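Local structure of putatuve endo-xylanase (Clostridium stercorarium, 1O8P) at residues 22-34 with 136-148. The protein probably binds xylan and cellulose chains as a family 6 carbohydrate-binding module of an enzyme thought to degrade xylan. Sequence-based numbering, arbitrary orientation.
With CA (calcium ion), chain B.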
loop_
_atom_site.group_PDB
_atom_site.type_symbol
_atom_site.label_atom_id
_atom_site.label_comp_id
_atom_site.label_asym_id
_atom_site.label_seq_id
_atom_site.Cartn_x
_atom_site.Cartn_y
_atom_site.Cartn_z
ATOM N N THR A 22 -4.125 -17.306 2.721
ATOM C CA THR A 22 -4.014 -16.132 1.860
ATOM C C THR A 22 -5.051 -15.056 2.186
ATOM O O THR A 22 -6.060 -15.346 2.807
ATOM C CB THR A 22 -4.116 -16.701 0.448
ATOM O OG1 THR A 22 -2.840 -16.602 -0.178
ATOM C CG2 THR A 22 -5.089 -16.057 -0.354
ATOM N N ARG A 23 -4.747 -13.816 1.800
ATOM C CA ARG A 23 -5.598 -12.662 1.901
ATOM C C ARG A 23 -5.970 -12.274 0.489
ATOM O O ARG A 23 -5.100 -12.292 -0.420
ATOM C CB ARG A 23 -4.824 -11.474 2.482
ATOM C CG ARG A 23 -4.496 -11.594 3.938
ATOM C CD ARG A 23 -3.816 -10.388 4.501
ATOM N NE ARG A 23 -2.368 -10.444 4.325
ATOM C CZ ARG A 23 -1.527 -9.514 4.768
ATOM N NH1 ARG A 23 -1.968 -8.424 5.413
ATOM N NH2 ARG A 23 -0.235 -9.671 4.554
ATOM N N SER A 24 -7.237 -11.893 0.304
ATOM C CA SER A 24 -7.688 -11.449 -1.005
ATOM C C SER A 24 -7.042 -10.110 -1.421
ATOM O O SER A 24 -6.843 -9.217 -0.574
ATOM C CB SER A 24 -9.202 -11.273 -1.002
ATOM O OG SER A 24 -9.628 -11.032 -2.340
ATOM N N ALA A 25 -6.749 -9.972 -2.716
ATOM C CA ALA A 25 -6.280 -8.703 -3.314
ATOM C C ALA A 25 -7.431 -7.705 -3.423
ATOM O O ALA A 25 -7.209 -6.510 -3.499
ATOM C CB ALA A 25 -5.702 -8.959 -4.755
ATOM N N PHE A 26 -8.656 -8.248 -3.488
ATOM C CA PHE A 26 -9.888 -7.521 -3.799
ATOM C C PHE A 26 -10.729 -7.051 -2.607
ATOM O O PHE A 26 -11.735 -6.439 -2.829
ATOM C CB PHE A 26 -10.726 -8.308 -4.808
ATOM C CG PHE A 26 -9.927 -8.796 -5.963
ATOM C CD1 PHE A 26 -9.624 -7.938 -7.024
ATOM C CD2 PHE A 26 -9.427 -10.119 -5.979
ATOM C CE1 PHE A 26 -8.865 -8.385 -8.095
ATOM C CE2 PHE A 26 -8.658 -10.568 -7.023
ATOM C CZ PHE A 26 -8.377 -9.713 -8.098
ATOM N N SER A 27 -10.315 -7.343 -1.372
ATOM C CA SER A 27 -10.805 -6.686 -0.139
ATOM C C SER A 27 -9.676 -5.848 0.419
ATOM O O SER A 27 -8.517 -6.256 0.303
ATOM C CB SER A 27 -11.140 -7.697 0.979
ATOM O OG SER A 27 -11.842 -8.810 0.510
ATOM N N ASN A 28 -10.006 -4.720 1.061
ATOM C CA ASN A 28 -9.005 -3.829 1.649
ATOM C C ASN A 28 -7.923 -4.553 2.416
ATOM O O ASN A 28 -8.191 -5.367 3.321
ATOM C CB ASN A 28 -9.642 -2.787 2.555
ATOM C CG ASN A 28 -10.599 -1.901 1.809
ATOM O OD1 ASN A 28 -10.678 -1.952 0.592
ATOM N ND2 ASN A 28 -11.355 -1.130 2.521
ATOM N N ILE A 29 -6.687 -4.296 2.023
ATOM C CA ILE A 29 -5.557 -4.742 2.830
ATOM C C ILE A 29 -5.181 -3.614 3.753
ATOM O O ILE A 29 -4.783 -2.537 3.283
ATOM C CB ILE A 29 -4.356 -5.177 1.940
ATOM C CG1 ILE A 29 -4.797 -6.220 0.905
ATOM C CG2 ILE A 29 -3.218 -5.733 2.837
ATOM C CD1 ILE A 29 -3.999 -6.212 -0.376
ATOM N N GLN A 30 -5.289 -3.859 5.063
ATOM C CA GLN A 30 -5.020 -2.814 6.036
ATOM C C GLN A 30 -3.522 -2.626 6.006
ATOM O O GLN A 30 -2.782 -3.589 6.146
ATOM C CB GLN A 30 -5.571 -3.171 7.440
ATOM C CG GLN A 30 -7.110 -3.311 7.497
ATOM C CD GLN A 30 -7.836 -2.035 7.027
ATOM O OE1 GLN A 30 -7.321 -0.913 7.200
ATOM N NE2 GLN A 30 -9.010 -2.196 6.420
ATOM N N ALA A 31 -3.068 -1.395 5.787
ATOM C CA ALA A 31 -1.653 -1.152 5.567
ATOM C C ALA A 31 -0.834 -1.446 6.837
ATOM O O ALA A 31 0.379 -1.769 6.760
ATOM C CB ALA A 31 -1.441 0.277 5.080
ATOM N N GLU A 32 -1.474 -1.310 8.000
ATOM C CA GLU A 32 -0.834 -1.708 9.257
ATOM C C GLU A 32 -0.653 -3.249 9.380
ATOM O O GLU A 32 0.040 -3.711 10.269
ATOM C CB GLU A 32 -1.574 -1.131 10.494
ATOM C CG GLU A 32 -2.957 -1.710 10.781
ATOM C CD GLU A 32 -4.053 -1.052 9.963
ATOM O OE1 GLU A 32 -3.766 -0.485 8.883
ATOM O OE2 GLU A 32 -5.227 -1.113 10.377
ATOM N N ASP A 33 -1.253 -4.033 8.483
ATOM C CA ASP A 33 -1.093 -5.498 8.579
ATOM C C ASP A 33 0.060 -6.004 7.698
ATOM O O ASP A 33 -0.117 -6.927 6.906
ATOM C CB ASP A 33 -2.381 -6.214 8.189
ATOM C CG ASP A 33 -3.532 -5.957 9.151
ATOM O OD1 ASP A 33 -3.347 -5.539 10.307
ATOM O OD2 ASP A 33 -4.706 -6.190 8.815
ATOM N N TYR A 34 1.222 -5.373 7.816
ATOM C CA TYR A 34 2.389 -5.793 7.079
ATOM C C TYR A 34 3.105 -6.940 7.814
ATOM O O TYR A 34 3.059 -7.041 9.053
ATOM C CB TYR A 34 3.337 -4.607 6.832
ATOM C CG TYR A 34 3.750 -3.875 8.091
ATOM C CD1 TYR A 34 4.798 -4.341 8.877
ATOM C CD2 TYR A 34 3.093 -2.715 8.491
ATOM C CE1 TYR A 34 5.182 -3.670 10.026
ATOM C CE2 TYR A 34 3.462 -2.026 9.650
ATOM C CZ TYR A 34 4.512 -2.506 10.408
ATOM O OH TYR A 34 4.881 -1.832 11.561
ATOM N N SER A 136 8.488 7.154 -1.297
ATOM C CA SER A 136 9.495 8.149 -1.717
ATOM C C SER A 136 9.453 9.406 -0.847
ATOM O O SER A 136 10.199 10.376 -1.026
ATOM C CB SER A 136 9.374 8.473 -3.218
ATOM O OG SER A 136 8.232 9.251 -3.473
ATOM N N GLY A 137 8.613 9.363 0.156
ATOM C CA GLY A 137 8.429 10.513 1.001
ATOM C C GLY A 137 7.321 10.238 2.000
ATOM O O GLY A 137 6.684 9.185 1.968
ATOM N N PRO A 138 7.141 11.172 2.928
ATOM C CA PRO A 138 6.092 11.081 3.968
ATOM C C PRO A 138 4.657 10.911 3.393
ATOM O O PRO A 138 4.235 11.662 2.491
ATOM C CB PRO A 138 6.234 12.415 4.732
ATOM C CG PRO A 138 7.643 12.954 4.368
ATOM C CD PRO A 138 7.998 12.365 3.057
ATOM N N VAL A 139 3.940 9.914 3.898
ATOM C CA VAL A 139 2.557 9.638 3.520
ATOM C C VAL A 139 1.959 8.741 4.631
ATOM O O VAL A 139 2.666 7.966 5.259
ATOM C CB VAL A 139 2.451 8.947 2.096
ATOM C CG1 VAL A 139 3.156 7.548 2.086
ATOM C CG2 VAL A 139 0.950 8.876 1.555
ATOM N N ASN A 140 0.677 8.902 4.913
ATOM C CA ASN A 140 -0.036 7.935 5.761
ATOM C C ASN A 140 -0.918 7.037 4.906
ATOM O O ASN A 140 -1.547 7.499 3.972
ATOM C CB ASN A 140 -0.885 8.639 6.805
ATOM C CG ASN A 140 -0.053 9.311 7.901
ATOM O OD1 ASN A 140 -0.615 9.862 8.820
ATOM N ND2 ASN A 140 1.271 9.248 7.820
ATOM N N VAL A 141 -0.943 5.740 5.230
ATOM C CA VAL A 141 -1.685 4.770 4.460
ATOM C C VAL A 141 -2.603 4.002 5.401
ATOM O O VAL A 141 -2.138 3.353 6.337
ATOM C CB VAL A 141 -0.784 3.795 3.692
ATOM C CG1 VAL A 141 -1.630 3.012 2.631
ATOM C CG2 VAL A 141 0.434 4.528 3.030
ATOM N N ASP A 142 -3.909 4.121 5.154
ATOM C CA ASP A 142 -4.929 3.437 5.942
ATOM C C ASP A 142 -5.015 2.009 5.382
ATOM O O ASP A 142 -4.782 1.054 6.099
ATOM C CB ASP A 142 -6.259 4.191 5.811
ATOM C CG ASP A 142 -7.355 3.601 6.621
ATOM O OD1 ASP A 142 -7.177 2.540 7.294
ATOM O OD2 ASP A 142 -8.469 4.138 6.626
ATOM N N TRP A 143 -5.306 1.887 4.084
ATOM C CA TRP A 143 -5.423 0.584 3.440
ATOM C C TRP A 143 -5.179 0.731 1.970
ATOM O O TRP A 143 -5.102 1.861 1.453
ATOM C CB TRP A 143 -6.799 -0.086 3.685
ATOM C CG TRP A 143 -8.009 0.767 3.454
ATOM C CD1 TRP A 143 -8.843 1.295 4.426
ATOM C CD2 TRP A 143 -8.582 1.162 2.187
ATOM N NE1 TRP A 143 -9.878 1.991 3.842
ATOM C CE2 TRP A 143 -9.747 1.935 2.474
ATOM C CE3 TRP A 143 -8.243 0.932 0.841
ATOM C CZ2 TRP A 143 -10.557 2.504 1.454
ATOM C CZ3 TRP A 143 -9.025 1.505 -0.177
ATOM C CH2 TRP A 143 -10.182 2.273 0.133
ATOM N N PHE A 144 -5.058 -0.424 1.306
ATOM C CA PHE A 144 -4.958 -0.495 -0.151
ATOM C C PHE A 144 -5.692 -1.721 -0.665
ATOM O O PHE A 144 -5.946 -2.678 0.078
ATOM C CB PHE A 144 -3.490 -0.390 -0.664
ATOM C CG PHE A 144 -2.618 -1.586 -0.368
ATOM C CD1 PHE A 144 -2.099 -1.799 0.924
ATOM C CD2 PHE A 144 -2.260 -2.469 -1.377
ATOM C CE1 PHE A 144 -1.280 -2.901 1.225
ATOM C CE2 PHE A 144 -1.415 -3.577 -1.073
ATOM C CZ PHE A 144 -0.935 -3.782 0.221
ATOM N N VAL A 145 -6.071 -1.685 -1.924
ATOM C CA VAL A 145 -6.890 -2.749 -2.477
ATOM C C VAL A 145 -6.713 -2.760 -3.987
ATOM O O VAL A 145 -6.342 -1.753 -4.580
ATOM C CB VAL A 145 -8.428 -2.639 -2.027
ATOM C CG1 VAL A 145 -9.159 -1.441 -2.694
ATOM C CG2 VAL A 145 -9.171 -3.944 -2.334
ATOM N N PHE A 146 -6.966 -3.917 -4.598
ATOM C CA PHE A 146 -6.801 -4.109 -6.049
ATOM C C PHE A 146 -8.161 -4.357 -6.720
ATOM O O PHE A 146 -9.127 -4.730 -6.040
ATOM C CB PHE A 146 -5.804 -5.257 -6.334
ATOM C CG PHE A 146 -4.405 -4.999 -5.812
ATOM C CD1 PHE A 146 -3.460 -4.332 -6.606
ATOM C CD2 PHE A 146 -4.041 -5.380 -4.502
ATOM C CE1 PHE A 146 -2.158 -4.083 -6.119
ATOM C CE2 PHE A 146 -2.747 -5.125 -4.004
ATOM C CZ PHE A 146 -1.803 -4.482 -4.804
ATOM N N SER A 147 -8.242 -4.110 -8.027
ATOM C CA SER A 147 -9.468 -4.318 -8.821
ATOM C C SER A 147 -9.137 -4.943 -10.156
ATOM O O SER A 147 -8.051 -4.723 -10.690
ATOM C CB SER A 147 -10.177 -2.991 -9.193
ATOM O OG SER A 147 -10.249 -2.053 -8.155
ATOM N N LYS A 148 -10.122 -5.654 -10.713
ATOM C CA LYS A 148 -10.117 -6.132 -12.102
ATOM C C LYS A 148 -11.010 -5.266 -13.019
ATOM O O LYS A 148 -11.118 -4.031 -12.871
ATOM C CB LYS A 148 -10.587 -7.590 -12.144
ATOM C CG LYS A 148 -10.218 -8.378 -13.437
ATOM C CD LYS A 148 -9.266 -7.626 -14.420
ATOM C CE LYS A 148 -9.956 -7.214 -15.751
ATOM N NZ LYS A 148 -9.481 -5.890 -16.370
HETATM CA CA CA B . -5.962 0.743 8.296
HETATM O O HOH W 1 -11.932 -4.805 -5.281
HETATM O O HOH W 2 -7.549 0.251 10.105
#
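Gln-30, Glu-32 and Asp-142 clamp a calcium ion between the two segments, at one end of the short antiparallel pairing that edges a sheet of this family 6 beta-sandwich. Asp-142 chelates it through two atoms, its backbone O and OD1, the latter 2.4 Å from the metal. Gln-30 adds OE1, its chain bent at chi2 (-57°) so that the amide oxygen turns back to the metal; both carboxylate oxygens of Glu-32, a water and Ser-52 O complete the site. The other oxygen of Asp-142, OD2, is salt-bridged to Arg-80, which would fix the rotation of the carboxylate. Asp-142 O works doubly, since it also accepts from Ala-31 N (3.0 Å), tying the type I turn that starts at Gln-30 to the site. Ile-29 and Phe-144 form a hydrogen-bonded pair, with Ile-29 N donating to Phe-144 O at 2.6 Å and Phe-144 N returning a bond to Ile-29 O. On their buried face a CH-pi contact sets Ile-29 CB 4.1 Å from the Phe-144 ring centroid, 19° off the normal, while Ile-29 CD1 reaches the edge of the Phe-146 ring. Past a break in the pairing, Phe-146 N bonds to Ala-25 O, and a water donates to both Phe-26 O and Phe-146 O. On the face that carries Gln-30 and Trp-143, the Asn-28 amide stacks on the Trp-143 indole, planes 11° apart, with ND2 3.5 Å from Trp-143 CE2.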